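Local coordinates for penicillin-binding protein activator LpoA (Escherichia coli, PDB 6DR3), which stimulates peptidoglycan transpeptidation by penicillin-binding protein 1A from the outer membrane, and is represented here by its amino-terminal TPR-like domain, at residues A138-Q150 against N206-N218. Numbering follows the deposited sequence. Where two conformers were deposited one is given.
Sequences AKEKQQNIDATWQ and NPGAKMLPTQLVN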
loop_
_atom_site.group_PDB
_atom_site.type_symbol
_atom_site.label_atom_id
_atom_site.label_comp_id
_atom_site.label_asym_id
_atom_site.label_seq_id
_atom_site.Cartn_x
_atom_site.Cartn_y
_atom_site.Cartn_z
ATOM N N ALA A 138 -6.110 -7.097 8.892
ATOM C CA ALA A 138 -6.703 -8.270 8.255
ATOM C C ALA A 138 -7.715 -7.882 7.184
ATOM O O ALA A 138 -7.748 -8.485 6.105
ATOM C CB ALA A 138 -7.362 -9.158 9.312
ATOM N N LYS A 139 -8.554 -6.881 7.461
ATOM C CA LYS A 139 -9.583 -6.485 6.508
ATOM C C LYS A 139 -9.024 -5.725 5.311
ATOM O O LYS A 139 -9.744 -5.552 4.322
ATOM C CB LYS A 139 -10.650 -5.642 7.214
ATOM C CG LYS A 139 -11.484 -6.437 8.210
ATOM C CD LYS A 139 -12.688 -5.654 8.711
ATOM C CE LYS A 139 -13.565 -6.516 9.605
ATOM N NZ LYS A 139 -14.776 -5.797 10.089
ATOM N N GLU A 140 -7.771 -5.277 5.368
ATOM C CA GLU A 140 -7.130 -4.616 4.239
ATOM C C GLU A 140 -6.150 -5.516 3.500
ATOM O O GLU A 140 -5.622 -5.106 2.461
ATOM C CB GLU A 140 -6.396 -3.351 4.707
ATOM C CG GLU A 140 -7.307 -2.214 5.172
ATOM C CD GLU A 140 -7.955 -2.488 6.516
ATOM O OE1 GLU A 140 -9.201 -2.536 6.584
ATOM O OE2 GLU A 140 -7.216 -2.661 7.508
ATOM N N LYS A 141 -5.899 -6.729 4.002
ATOM C CA LYS A 141 -4.944 -7.621 3.351
ATOM C C LYS A 141 -5.506 -8.200 2.058
ATOM O O LYS A 141 -4.800 -8.266 1.046
ATOM C CB LYS A 141 -4.549 -8.753 4.297
ATOM C CG LYS A 141 -3.636 -8.344 5.436
ATOM C CD LYS A 141 -3.269 -9.551 6.290
ATOM C CE LYS A 141 -2.433 -9.159 7.498
ATOM N NZ LYS A 141 -1.155 -8.506 7.112
ATOM N N GLN A 142 -6.768 -8.642 2.077
ATOM C CA GLN A 142 -7.336 -9.322 0.913
ATOM C C GLN A 142 -7.224 -8.458 -0.334
ATOM O O GLN A 142 -6.864 -8.945 -1.414
ATOM C CB GLN A 142 -8.797 -9.681 1.182
ATOM C CG GLN A 142 -9.425 -10.567 0.118
ATOM C CD GLN A 142 -8.871 -11.975 0.141
ATOM O OE1 GLN A 142 -9.141 -12.742 1.063
ATOM N NE2 GLN A 142 -8.088 -12.321 -0.872
ATOM N N GLN A 143 -7.538 -7.170 -0.199
ATOM C CA GLN A 143 -7.380 -6.217 -1.291
ATOM C C GLN A 143 -5.956 -6.239 -1.838
ATOM O O GLN A 143 -5.741 -6.286 -3.056
ATOM C CB GLN A 143 -7.769 -4.828 -0.777
ATOM C CG GLN A 143 -7.324 -3.667 -1.625
ATOM C CD GLN A 143 -5.998 -3.074 -1.187
ATOM O OE1 GLN A 143 -5.581 -3.215 -0.035
ATOM N NE2 GLN A 143 -5.327 -2.398 -2.110
ATOM N N ASN A 144 -4.966 -6.217 -0.944
ATOM C CA ASN A 144 -3.571 -6.291 -1.365
ATOM C C ASN A 144 -3.260 -7.634 -2.018
ATOM O O ASN A 144 -2.600 -7.691 -3.063
ATOM C CB ASN A 144 -2.664 -6.048 -0.156
ATOM C CG ASN A 144 -1.204 -6.349 -0.439
ATOM O OD1 ASN A 144 -0.816 -7.507 -0.595
ATOM N ND2 ASN A 144 -0.384 -5.307 -0.491
ATOM N N ILE A 145 -3.727 -8.727 -1.412
ATOM C CA ILE A 145 -3.475 -10.058 -1.960
ATOM C C ILE A 145 -4.073 -10.184 -3.357
ATOM O O ILE A 145 -3.438 -10.717 -4.276
ATOM C CB ILE A 145 -4.026 -11.129 -0.997
ATOM C CG1 ILE A 145 -3.157 -11.181 0.263
ATOM C CG2 ILE A 145 -4.089 -12.506 -1.666
ATOM C CD1 ILE A 145 -3.762 -11.964 1.399
ATOM N N ASP A 146 -5.301 -9.692 -3.540
ATOM C CA ASP A 146 -5.955 -9.804 -4.841
ATOM C C ASP A 146 -5.251 -8.971 -5.902
ATOM O O ASP A 146 -5.214 -9.370 -7.071
ATOM C CB ASP A 146 -7.419 -9.388 -4.726
ATOM C CG ASP A 146 -8.235 -10.367 -3.912
ATOM O OD1 ASP A 146 -7.723 -11.469 -3.616
ATOM O OD2 ASP A 146 -9.389 -10.040 -3.564
ATOM N N ALA A 147 -4.700 -7.815 -5.522
ATOM C CA ALA A 147 -3.911 -7.031 -6.466
ATOM C C ALA A 147 -2.624 -7.758 -6.831
ATOM O O ALA A 147 -2.203 -7.741 -7.993
ATOM C CB ALA A 147 -3.605 -5.654 -5.881
ATOM N N THR A 148 -1.984 -8.401 -5.851
ATOM C CA THR A 148 -0.806 -9.208 -6.146
ATOM C C THR A 148 -1.137 -10.299 -7.156
ATOM O O THR A 148 -0.355 -10.561 -8.078
ATOM C CB THR A 148 -0.248 -9.826 -4.860
ATOM O OG1 THR A 148 -0.006 -8.797 -3.891
ATOM C CG2 THR A 148 1.056 -10.567 -5.138
ATOM N N TRP A 149 -2.298 -10.940 -7.008
ATOM C CA TRP A 149 -2.647 -12.018 -7.926
ATOM C C TRP A 149 -2.941 -11.488 -9.324
ATOM O O TRP A 149 -2.524 -12.094 -10.318
ATOM C CB TRP A 149 -3.844 -12.811 -7.410
ATOM C CG TRP A 149 -4.159 -13.931 -8.338
ATOM C CD1 TRP A 149 -5.285 -14.090 -9.093
ATOM C CD2 TRP A 149 -3.306 -15.037 -8.652
ATOM N NE1 TRP A 149 -5.191 -15.237 -9.845
ATOM C CE2 TRP A 149 -3.985 -15.836 -9.591
ATOM C CE3 TRP A 149 -2.035 -15.434 -8.220
ATOM C CZ2 TRP A 149 -3.436 -17.008 -10.105
ATOM C CZ3 TRP A 149 -1.495 -16.598 -8.731
ATOM C CH2 TRP A 149 -2.194 -17.372 -9.663
ATOM N N GLN A 150 -3.660 -10.369 -9.434
ATOM C CA GLN A 150 -3.938 -9.826 -10.759
ATOM C C GLN A 150 -2.644 -9.513 -11.497
ATOM O O GLN A 150 -2.525 -9.781 -12.699
ATOM C CB GLN A 150 -4.813 -8.575 -10.671
ATOM C CG GLN A 150 -5.005 -7.899 -12.035
ATOM C CD GLN A 150 -6.062 -6.812 -12.036
ATOM O OE1 GLN A 150 -5.784 -5.662 -12.380
ATOM N NE2 GLN A 150 -7.285 -7.174 -11.674
ATOM N N ASN A 206 3.208 -17.940 3.146
ATOM C CA ASN A 206 2.821 -16.939 2.164
ATOM C C ASN A 206 1.464 -16.352 2.534
ATOM O O ASN A 206 0.537 -17.109 2.867
ATOM C CB ASN A 206 2.771 -17.559 0.767
ATOM C CG ASN A 206 2.618 -16.519 -0.325
ATOM O OD1 ASN A 206 1.521 -16.020 -0.578
ATOM N ND2 ASN A 206 3.724 -16.190 -0.985
ATOM N N PRO A 207 1.293 -15.025 2.498
ATOM C CA PRO A 207 -0.017 -14.450 2.838
ATOM C C PRO A 207 -1.159 -15.029 2.024
ATOM O O PRO A 207 -2.271 -15.178 2.547
ATOM C CB PRO A 207 0.175 -12.952 2.557
ATOM C CG PRO A 207 1.634 -12.725 2.713
ATOM C CD PRO A 207 2.291 -13.978 2.205
ATOM N N GLY A 208 -0.919 -15.362 0.754
ATOM C CA GLY A 208 -1.951 -15.959 -0.074
ATOM C C GLY A 208 -2.287 -17.388 0.297
ATOM O O GLY A 208 -3.351 -17.881 -0.091
ATOM N N ALA A 209 -1.399 -18.069 1.026
ATOM C CA ALA A 209 -1.703 -19.418 1.493
ATOM C C ALA A 209 -2.733 -19.388 2.613
ATOM O O ALA A 209 -3.619 -20.248 2.676
ATOM C CB ALA A 209 -0.424 -20.112 1.964
ATOM N N LYS A 210 -2.627 -18.403 3.506
ATOM C CA LYS A 210 -3.591 -18.237 4.585
ATOM C C LYS A 210 -4.844 -17.501 4.134
ATOM O O LYS A 210 -5.883 -17.611 4.793
ATOM C CB LYS A 210 -2.950 -17.468 5.742
ATOM C CG LYS A 210 -1.567 -17.966 6.135
ATOM C CD LYS A 210 -0.940 -17.062 7.185
ATOM C CE LYS A 210 0.479 -16.671 6.806
ATOM N NZ LYS A 210 1.019 -15.609 7.697
ATOM N N MET A 211 -4.766 -16.761 3.028
ATOM C CA MET A 211 -5.869 -15.922 2.558
ATOM C C MET A 211 -5.807 -15.935 1.028
ATOM O O MET A 211 -5.155 -15.091 0.413
ATOM C CB MET A 211 -5.753 -14.514 3.127
ATOM C CG MET A 211 -7.004 -13.669 3.008
ATOM S SD MET A 211 -6.814 -12.031 3.752
ATOM C CE MET A 211 -6.506 -12.443 5.469
ATOM N N LEU A 212 -6.488 -16.907 0.431
ATOM C CA LEU A 212 -6.341 -17.148 -0.997
ATOM C C LEU A 212 -6.857 -15.953 -1.796
ATOM O O LEU A 212 -7.838 -15.315 -1.394
ATOM C CB LEU A 212 -7.100 -18.409 -1.410
ATOM C CG LEU A 212 -6.428 -19.749 -1.112
ATOM C CD1 LEU A 212 -7.414 -20.884 -1.332
ATOM C CD2 LEU A 212 -5.193 -19.936 -1.983
ATOM N N PRO A 213 -6.231 -15.622 -2.923
ATOM C CA PRO A 213 -6.799 -14.595 -3.798
ATOM C C PRO A 213 -8.250 -14.915 -4.132
ATOM O O PRO A 213 -8.585 -16.052 -4.476
ATOM C CB PRO A 213 -5.903 -14.644 -5.038
ATOM C CG PRO A 213 -4.608 -15.186 -4.546
ATOM C CD PRO A 213 -4.958 -16.149 -3.450
ATOM N N THR A 214 -9.105 -13.903 -4.014
ATOM C CA THR A 214 -10.521 -14.076 -4.322
ATOM C C THR A 214 -10.716 -14.680 -5.706
ATOM O O THR A 214 -11.628 -15.486 -5.921
ATOM C CB THR A 214 -11.236 -12.726 -4.217
ATOM O OG1 THR A 214 -11.139 -12.241 -2.871
ATOM C CG2 THR A 214 -12.708 -12.845 -4.609
ATOM N N GLN A 215 -9.863 -14.302 -6.660
ATOM C CA GLN A 215 -10.029 -14.767 -8.033
ATOM C C GLN A 215 -9.862 -16.277 -8.135
ATOM O O GLN A 215 -10.418 -16.900 -9.046
ATOM C CB GLN A 215 -9.032 -14.058 -8.951
ATOM C CG GLN A 215 -9.091 -12.534 -8.886
ATOM C CD GLN A 215 -8.115 -11.947 -7.880
ATOM O OE1 GLN A 215 -7.938 -12.478 -6.783
ATOM N NE2 GLN A 215 -7.470 -10.846 -8.255
ATOM N N LEU A 216 -9.106 -16.881 -7.220
ATOM C CA LEU A 216 -8.882 -18.322 -7.246
ATOM C C LEU A 216 -9.907 -19.100 -6.433
ATOM O O LEU A 216 -10.050 -20.311 -6.642
ATOM C CB LEU A 216 -7.475 -18.644 -6.730
ATOM C CG LEU A 216 -6.329 -18.096 -7.585
ATOM C CD1 LEU A 216 -4.985 -18.331 -6.910
ATOM C CD2 LEU A 216 -6.347 -18.717 -8.975
ATOM N N VAL A 217 -10.619 -18.446 -5.520
ATOM C CA VAL A 217 -11.667 -19.109 -4.748
ATOM C C VAL A 217 -12.998 -19.072 -5.484
ATOM O O VAL A 217 -13.677 -20.094 -5.617
ATOM C CB VAL A 217 -11.778 -18.463 -3.350
ATOM C CG1 VAL A 217 -12.911 -19.095 -2.544
ATOM C CG2 VAL A 217 -10.461 -18.588 -2.599
ATOM N N ASN A 218 -13.388 -17.898 -5.978
ATOM C CA ASN A 218 -14.670 -17.722 -6.659
ATOM C C ASN A 218 -14.472 -18.044 -8.135
ATOM O O ASN A 218 -14.131 -17.179 -8.943
ATOM C CB ASN A 218 -15.196 -16.306 -6.452
ATOM C CG ASN A 218 -15.321 -15.939 -4.984
ATOM O OD1 ASN A 218 -15.331 -16.809 -4.113
ATOM N ND2 ASN A 218 -15.421 -14.645 -4.704
HETATM O O HOH W 1 -9.599 -15.400 0.470
HETATM O O HOH W 2 -8.188 -9.523 -10.803
#
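W149 lays its ring beneath the branched end of L216. L216 CD1 makes a CH-pi contact over the six-membered ring, 3.8 Å from its centroid and 13° off the normal. P213 CB meets W149 CB at 3.6 Å, and Q215 CB approaches W149 CD1 obliquely. W182 of helix 170-185 meets the same indole edge-to-face. One turn earlier in helix 138-153, I145 continues the apolar strip. I145 CG1 lies anti to the carbonyl carbon (chi1 -71°), which carries CD1 to M211 CB (3.7 Å) and P207 CB. I145 CG2 faces the P213 ring, and W175 of helix 170-185 also touches this isoleucine. M211 passes obliquely across Q142, with CG against Q142 OE1 and its sulfur 4.0 Å from K141 CB.

D146 meets the start of helix 214-217 with its carboxylate. T214 N donates to D146 OD1 (2.8 Å). In the conformer given, T214 OG1 donates to D146 OD2 on its syn side (2.9 Å). Q142 NE2 also donates to D146 OD1, from the opposite face of the carboxylate to T214 N. The bend of Q142 at chi2 (70°) turns its amide back to this position, where NE2 also donates to L212 O (3.0 Å). A water bridges Q142 OE1 and L212 O. Q215 NE2 donates to D146 O (2.9 Å), which already accepts from Q150 N within the helix. A second water links Q215 NE2 to Q150 NE2.

The contact joins helix 138-153 to the two short helices near the C-terminus of this all-helical, TPR-like domain. Apolar groups line one side and a polar network the other. The D146 carboxylate sits at the N-terminal end of helix 214-217, where the helix dipole would be expected to favour its charged form.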